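Local coordinates for protein cytochrome c, mono-and diheme variant (Methylophaga aminisulfidivorans MP, PDB 7C90) that is a c-type cytochrome that carries a covalently attached heme c and probably transfers electrons in the methanol oxidation system of a marine methylotroph, at residues A[48-59]-A[136-145]. Residues are numbered along the deposited sequence; the frame is centred on the assembly and turned at random.
Sequences SFGKKGEKTEAV and YNNLTKDEIL
Thr56 and Asp142 join the starts of two helices through a short hydrogen bond, OG1 to OD1 at 2.7 Å. The hydroxyl reaches the carboxylate from above its plane, and the same OD1 also serves Tyr70 OH. Thr56 suits this place because a hydroxyl can give and take: as the N-cap of helix 57-65, it receives Val59 N on OG1 while donating to Asp142. With chi1 at 69°, OG1 is tucked between the backbone N and the carbonyl carbon, where it can accept from the helix.

The second helix, 141-153, begins with a capping box. Leu139, just before the cap, touches the heme. Thr140 OG1 accepts from Glu143 N, and Thr140 N returns a bond to Glu143 OE1 (2.8 Å), arriving on the anti side of the carboxylate. That oxygen also faces Lys51 NZ in a long, weak salt bridge of 3.5 Å. Water 3 bridges the pair, accepting from Lys51 NZ and donating to Glu143 OE1 and Asn138 O. The aliphatic part of Lys51 reaches this acid across the methyl of Thr140, its CG 4.0 Å from CG2.

Two amides of the helix's first turn use water: water 2 joins Lys141 N to Lys51 O, and water 4 takes Asp142 N and donates weakly to Glu54 O. Lys141 NZ gives to Leu47 O and to water 1, which lies 2.6 Å from Phe49 O; that carbonyl is also bonded to Tyr125 OH.

Direct backbone pairing comes from Lys51 N, bonded to Tyr136 O at 2.9 Å. Gly50, with its positive phi, brings its CA to 3.1 Å from Tyr136 O in a CA-H...O contact and to the edge of the Tyr136 ring. Val59 CG2 lies 3.3 Å from Asp142 N and makes apolar contact with Leu145 CD1.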
loop_
_atom_site.group_PDB
_atom_site.type_symbol
_atom_site.label_atom_id
_atom_site.label_comp_id
_atom_site.label_asym_id
_atom_site.label_seq_id
_atom_site.Cartn_x
_atom_site.Cartn_y
_atom_site.Cartn_z
ATOM N N SER A 48 -2.684 -27.795 -9.119
ATOM C CA SER A 48 -2.235 -28.064 -10.511
ATOM C C SER A 48 -2.235 -26.766 -11.333
ATOM O O SER A 48 -1.735 -26.792 -12.475
ATOM C CB SER A 48 -3.077 -29.114 -11.166
ATOM O OG SER A 48 -4.382 -28.614 -11.353
ATOM N N PHE A 49 -2.804 -25.680 -10.803
ATOM C CA PHE A 49 -2.802 -24.348 -11.455
ATOM C C PHE A 49 -1.413 -23.734 -11.333
ATOM O O PHE A 49 -0.684 -24.036 -10.356
ATOM C CB PHE A 49 -3.834 -23.397 -10.840
ATOM C CG PHE A 49 -5.095 -23.266 -11.653
ATOM C CD1 PHE A 49 -6.153 -24.135 -11.454
ATOM C CD2 PHE A 49 -5.207 -22.292 -12.635
ATOM C CE1 PHE A 49 -7.308 -24.023 -12.215
ATOM C CE2 PHE A 49 -6.358 -22.183 -13.398
ATOM C CZ PHE A 49 -7.406 -23.054 -13.189
ATOM N N GLY A 50 -1.065 -22.905 -12.308
ATOM C CA GLY A 50 0.061 -21.972 -12.198
ATOM C C GLY A 50 1.315 -22.502 -12.855
ATOM O O GLY A 50 1.234 -23.517 -13.555
ATOM N N LYS A 51 2.433 -21.818 -12.601
ATOM C CA LYS A 51 3.779 -22.078 -13.168
ATOM C C LYS A 51 4.262 -23.472 -12.728
ATOM O O LYS A 51 4.406 -23.725 -11.511
ATOM C CB LYS A 51 4.724 -20.948 -12.741
ATOM C CG LYS A 51 6.033 -20.896 -13.510
ATOM C CD LYS A 51 7.014 -19.840 -13.046
ATOM C CE LYS A 51 8.378 -20.047 -13.674
ATOM N NZ LYS A 51 9.494 -19.591 -12.806
ATOM N N LYS A 52 4.501 -24.349 -13.701
ATOM C CA LYS A 52 5.070 -25.704 -13.492
ATOM C C LYS A 52 6.601 -25.584 -13.454
ATOM O O LYS A 52 7.156 -24.890 -14.321
ATOM C CB LYS A 52 4.569 -26.647 -14.590
ATOM C CG LYS A 52 3.066 -26.589 -14.840
ATOM C CD LYS A 52 2.427 -27.931 -15.177
ATOM C CE LYS A 52 0.938 -27.975 -14.900
ATOM N NZ LYS A 52 0.643 -27.987 -13.447
ATOM N N GLY A 53 7.235 -26.171 -12.436
ATOM C CA GLY A 53 8.681 -26.460 -12.408
ATOM C C GLY A 53 8.910 -27.960 -12.462
ATOM O O GLY A 53 7.915 -28.691 -12.667
ATOM N N GLU A 54 10.165 -28.408 -12.318
ATOM C CA GLU A 54 10.499 -29.809 -11.940
ATOM C C GLU A 54 9.618 -30.193 -10.742
ATOM O O GLU A 54 9.339 -29.300 -9.905
ATOM C CB GLU A 54 11.990 -29.984 -11.615
ATOM C CG GLU A 54 12.671 -28.773 -10.977
ATOM C CD GLU A 54 13.592 -27.991 -11.906
ATOM O OE1 GLU A 54 14.815 -27.988 -11.647
ATOM O OE2 GLU A 54 13.092 -27.384 -12.886
ATOM N N LYS A 55 9.164 -31.451 -10.680
ATOM C CA LYS A 55 8.323 -31.977 -9.568
ATOM C C LYS A 55 9.234 -32.534 -8.468
ATOM O O LYS A 55 9.385 -33.752 -8.402
ATOM C CB LYS A 55 7.348 -33.038 -10.093
ATOM C CG LYS A 55 6.390 -33.621 -9.057
ATOM C CD LYS A 55 5.736 -32.588 -8.148
ATOM C CE LYS A 55 4.225 -32.700 -8.115
ATOM N NZ LYS A 55 3.789 -33.911 -7.384
ATOM N N THR A 56 9.776 -31.662 -7.614
ATOM C CA THR A 56 10.876 -31.950 -6.663
ATOM C C THR A 56 10.367 -32.798 -5.489
ATOM O O THR A 56 9.145 -32.926 -5.317
ATOM C CB THR A 56 11.485 -30.647 -6.142
ATOM O OG1 THR A 56 10.494 -30.045 -5.308
ATOM C CG2 THR A 56 11.880 -29.696 -7.247
ATOM N N GLU A 57 11.296 -33.325 -4.690
ATOM C CA GLU A 57 11.007 -34.148 -3.492
ATOM C C GLU A 57 10.335 -33.266 -2.421
ATOM O O GLU A 57 9.392 -33.736 -1.788
ATOM C CB GLU A 57 12.305 -34.777 -2.986
ATOM C CG GLU A 57 12.138 -35.515 -1.670
ATOM C CD GLU A 57 13.424 -35.945 -0.984
ATOM O OE1 GLU A 57 14.511 -35.529 -1.429
ATOM O OE2 GLU A 57 13.319 -36.668 0.023
ATOM N N ALA A 58 10.816 -32.037 -2.201
ATOM C CA ALA A 58 10.215 -31.077 -1.247
ATOM C C ALA A 58 8.753 -30.812 -1.629
ATOM O O ALA A 58 7.878 -30.842 -0.736
ATOM C CB ALA A 58 11.017 -29.810 -1.187
ATOM N N VAL A 59 8.461 -30.608 -2.909
ATOM C CA VAL A 59 7.066 -30.301 -3.330
ATOM C C VAL A 59 6.211 -31.555 -3.111
ATOM O O VAL A 59 5.113 -31.442 -2.515
ATOM C CB VAL A 59 7.016 -29.763 -4.769
ATOM C CG1 VAL A 59 5.612 -29.810 -5.347
ATOM C CG2 VAL A 59 7.601 -28.355 -4.853
ATOM N N TYR A 136 0.584 -18.049 -7.678
ATOM C CA TYR A 136 0.593 -19.328 -8.426
ATOM C C TYR A 136 1.104 -19.159 -9.861
ATOM O O TYR A 136 1.695 -20.074 -10.354
ATOM C CB TYR A 136 -0.741 -20.068 -8.306
ATOM C CG TYR A 136 -1.932 -19.443 -8.980
ATOM C CD1 TYR A 136 -2.202 -19.694 -10.305
ATOM C CD2 TYR A 136 -2.800 -18.621 -8.298
ATOM C CE1 TYR A 136 -3.291 -19.136 -10.941
ATOM C CE2 TYR A 136 -3.900 -18.056 -8.910
ATOM C CZ TYR A 136 -4.143 -18.319 -10.241
ATOM O OH TYR A 136 -5.213 -17.782 -10.878
ATOM N N ASN A 137 0.912 -18.003 -10.483
ATOM C CA ASN A 137 1.355 -17.812 -11.894
ATOM C C ASN A 137 2.766 -17.226 -11.954
ATOM O O ASN A 137 3.364 -17.286 -13.035
ATOM C CB ASN A 137 0.331 -17.010 -12.699
ATOM C CG ASN A 137 -0.725 -17.924 -13.267
ATOM O OD1 ASN A 137 -0.453 -19.091 -13.507
ATOM N ND2 ASN A 137 -1.931 -17.422 -13.447
ATOM N N ASN A 138 3.279 -16.688 -10.854
ATOM C CA ASN A 138 4.556 -15.941 -10.794
ATOM C C ASN A 138 5.706 -16.867 -10.372
ATOM O O ASN A 138 6.850 -16.573 -10.765
ATOM C CB ASN A 138 4.474 -14.777 -9.811
ATOM C CG ASN A 138 3.492 -13.710 -10.224
ATOM O OD1 ASN A 138 3.100 -13.648 -11.390
ATOM N ND2 ASN A 138 3.119 -12.865 -9.277
ATOM N N LEU A 139 5.416 -17.876 -9.538
ATOM C CA LEU A 139 6.403 -18.733 -8.838
ATOM C C LEU A 139 5.970 -20.192 -8.935
ATOM O O LEU A 139 4.772 -20.434 -8.828
ATOM C CB LEU A 139 6.458 -18.338 -7.366
ATOM C CG LEU A 139 6.840 -16.898 -7.058
ATOM C CD1 LEU A 139 6.785 -16.656 -5.578
ATOM C CD2 LEU A 139 8.214 -16.562 -7.602
ATOM N N THR A 140 6.912 -21.119 -9.133
ATOM C CA THR A 140 6.666 -22.573 -8.978
ATOM C C THR A 140 6.423 -22.885 -7.496
ATOM O O THR A 140 6.836 -22.075 -6.583
ATOM C CB THR A 140 7.804 -23.454 -9.519
ATOM O OG1 THR A 140 8.909 -23.328 -8.615
ATOM C CG2 THR A 140 8.219 -23.097 -10.933
ATOM N N LYS A 141 5.801 -24.027 -7.244
ATOM C CA LYS A 141 5.574 -24.538 -5.870
ATOM C C LYS A 141 6.925 -24.721 -5.173
ATOM O O LYS A 141 7.036 -24.317 -4.018
ATOM C CB LYS A 141 4.750 -25.815 -5.927
ATOM C CG LYS A 141 3.286 -25.572 -6.267
ATOM C CD LYS A 141 2.422 -26.778 -5.986
ATOM C CE LYS A 141 2.395 -27.742 -7.150
ATOM N NZ LYS A 141 1.677 -27.147 -8.308
ATOM N N ASP A 142 7.947 -25.195 -5.885
ATOM C CA ASP A 142 9.295 -25.387 -5.297
ATOM C C ASP A 142 9.868 -24.032 -4.894
ATOM O O ASP A 142 10.504 -23.958 -3.835
ATOM C CB ASP A 142 10.244 -26.094 -6.267
ATOM C CG ASP A 142 11.485 -26.610 -5.558
ATOM O OD1 ASP A 142 11.320 -27.507 -4.706
ATOM O OD2 ASP A 142 12.595 -26.071 -5.825
ATOM N N GLU A 143 9.649 -22.993 -5.710
ATOM C CA GLU A 143 10.150 -21.633 -5.415
ATOM C C GLU A 143 9.433 -21.073 -4.187
ATOM O O GLU A 143 10.078 -20.469 -3.337
ATOM C CB GLU A 143 9.991 -20.730 -6.628
ATOM C CG GLU A 143 10.956 -21.054 -7.745
ATOM C CD GLU A 143 10.690 -20.253 -9.015
ATOM O OE1 GLU A 143 9.482 -20.003 -9.370
ATOM O OE2 GLU A 143 11.688 -19.860 -9.645
ATOM N N ILE A 144 8.140 -21.313 -4.063
ATOM C CA ILE A 144 7.369 -20.865 -2.867
ATOM C C ILE A 144 7.952 -21.529 -1.616
ATOM O O ILE A 144 8.167 -20.823 -0.617
ATOM C CB ILE A 144 5.869 -21.130 -3.072
ATOM C CG1 ILE A 144 5.303 -20.191 -4.145
ATOM C CG2 ILE A 144 5.089 -21.006 -1.763
ATOM C CD1 ILE A 144 3.913 -20.582 -4.628
ATOM N N LEU A 145 8.256 -22.821 -1.658
ATOM C CA LEU A 145 8.809 -23.523 -0.466
ATOM C C LEU A 145 10.203 -22.966 -0.125
ATOM O O LEU A 145 10.529 -22.869 1.044
ATOM C CB LEU A 145 8.865 -25.029 -0.731
ATOM C CG LEU A 145 7.518 -25.695 -0.958
ATOM C CD1 LEU A 145 7.696 -27.153 -1.352
ATOM C CD2 LEU A 145 6.681 -25.584 0.296
HETATM O O HOH W 1 1.742 -24.365 -9.460
HETATM O O HOH W 2 4.803 -25.741 -9.462
HETATM O O HOH W 3 9.875 -17.673 -11.114
HETATM O O HOH W 4 7.662 -26.733 -8.441
#